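Local coordinates for phosphoribosylaminoimidazole-succinocarboxamide synthase (Ehrlichia chaffeensis str. Arkansas, PDB 3KRE), which catalyses the ATP-dependent joining of L-aspartate to carboxyaminoimidazole ribonucleotide, giving SAICAR in de novo purine biosynthesis, at residues Y73-S76 against F77-K81. Residues are numbered along the deposited sequence; the frame is centred on the assembly and turned at random. Where two conformers were deposited one is given.
Sequences YISS and FLMKK
Ile74 and Leu78 run alongside each other one turn apart on the alpha-helix 67-84, with Ile74 CG2 3.7 Å from Leu78 CD1. Ile74 places CG1 beside its backbone N (chi1 -68°), which leaves the CG2 branch anti to that nitrogen and next to the Leu78 methyl. Both side chains touch Leu257 of helix 246-257. Ile74 also meets Val253 there, while Leu78 reaches Leu183, Leu186 and Phe187 of helix 166-189, so Leu78 lies where helix 67-84 meets helices 166-189 and 246-257 of the SAICAR synthetase fold.

The backbone is regular i to i+4 helix throughout. Phe77 N donates to Tyr73 O, Leu78 N to Ile74 O and Lys80 N to Ser76 O. The bond from Met79 N to Ser75 O is the shortest of the four at 2.7 Å. Met79 CG touches the same carbonyl oxygen, Ser75 O, at 3.1 Å; the side chain also packs on Phe91 of strand 91-94.

Both buried serines turn their hydroxyls to main-chain partners. Ser75 OG accepts from Ile218 N, linking the helix to a loop, and its nearest approach to Met79 is a loose 4.2 Å to CG. Ser76 was modelled in two conformers; in the one described here OG is turned in over the main chain (chi1 58°), which points it back along the helix. Its single proton has two acceptors within reach: Asn72 O is the stronger partner, and Tyr73 O is a rival 3.0 Å from Ser76 OG.

Toward solvent, Lys80 carries its charge one turn onward to a salt bridge between NZ and Asp84 OD1, while its CB rests 3.5 Å from Ser76 O.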
# COMPACT_ATOMS: atom_id res chain seq x y z
N TYR A 73 -8.68 -8.78 3.42
CA TYR A 73 -9.37 -8.35 4.65
C TYR A 73 -8.73 -7.13 5.30
O TYR A 73 -9.43 -6.19 5.67
CB TYR A 73 -9.45 -9.47 5.66
CG TYR A 73 -10.36 -10.62 5.25
CD1 TYR A 73 -11.58 -10.36 4.60
CD2 TYR A 73 -10.07 -11.92 5.60
CE1 TYR A 73 -12.43 -11.36 4.27
CE2 TYR A 73 -10.93 -12.96 5.27
CZ TYR A 73 -12.11 -12.66 4.59
OH TYR A 73 -13.04 -13.64 4.25
N ILE A 74 -7.41 -7.11 5.41
CA ILE A 74 -6.72 -5.98 6.00
C ILE A 74 -6.91 -4.72 5.15
O ILE A 74 -7.23 -3.65 5.69
CB ILE A 74 -5.19 -6.25 6.20
CG1 ILE A 74 -5.02 -7.30 7.26
CG2 ILE A 74 -4.45 -4.97 6.60
CD1 ILE A 74 -3.59 -7.99 7.31
N SER A 75 -6.75 -4.83 3.85
CA SER A 75 -6.89 -3.65 2.98
C SER A 75 -8.31 -3.07 2.95
O SER A 75 -8.50 -1.85 3.09
CB SER A 75 -6.40 -3.99 1.56
OG SER A 75 -6.26 -2.81 0.81
N SER A 76 -9.31 -3.94 2.78
CA SER A 76 -10.69 -3.50 2.84
C SER A 76 -10.97 -2.81 4.19
O SER A 76 -11.60 -1.76 4.20
CB SER A 76 -11.64 -4.68 2.58
OG SER A 76 -11.45 -5.73 3.50
N PHE A 77 -10.48 -3.40 5.29
CA PHE A 77 -10.65 -2.83 6.61
C PHE A 77 -10.05 -1.44 6.70
O PHE A 77 -10.70 -0.51 7.19
CB PHE A 77 -10.04 -3.76 7.69
CG PHE A 77 -10.19 -3.25 9.08
CD1 PHE A 77 -11.35 -3.50 9.81
CD2 PHE A 77 -9.18 -2.51 9.66
CE1 PHE A 77 -11.48 -3.04 11.09
CE2 PHE A 77 -9.31 -2.03 10.91
CZ PHE A 77 -10.45 -2.29 11.64
N LEU A 78 -8.78 -1.31 6.32
CA LEU A 78 -8.08 -0.03 6.38
C LEU A 78 -8.62 1.02 5.38
O LEU A 78 -8.72 2.22 5.72
CB LEU A 78 -6.57 -0.24 6.18
CG LEU A 78 -5.87 -1.03 7.33
CD1 LEU A 78 -4.40 -1.29 6.99
CD2 LEU A 78 -6.01 -0.41 8.80
N MET A 79 -9.03 0.58 4.20
CA MET A 79 -9.68 1.50 3.26
C MET A 79 -10.92 2.13 3.93
O MET A 79 -11.11 3.34 3.90
CB MET A 79 -10.11 0.77 1.96
CG MET A 79 -8.96 0.36 0.99
SD MET A 79 -8.47 1.72 -0.07
CE MET A 79 -6.97 1.07 -0.82
N LYS A 80 -11.76 1.30 4.54
CA LYS A 80 -12.94 1.78 5.21
C LYS A 80 -12.62 2.71 6.38
O LYS A 80 -13.31 3.70 6.56
CB LYS A 80 -13.81 0.60 5.66
CG LYS A 80 -15.01 0.97 6.47
CD LYS A 80 -15.99 1.89 5.68
CE LYS A 80 -17.38 1.84 6.27
NZ LYS A 80 -17.38 2.39 7.67
N LYS A 81 -11.58 2.41 7.17
CA LYS A 81 -11.12 3.34 8.20
C LYS A 81 -10.72 4.69 7.63
O LYS A 81 -11.02 5.73 8.22
CB LYS A 81 -9.97 2.73 8.97
CG LYS A 81 -10.37 1.58 9.90
CD LYS A 81 -11.39 2.03 10.90
CE LYS A 81 -11.71 0.97 11.91
NZ LYS A 81 -12.23 1.62 13.16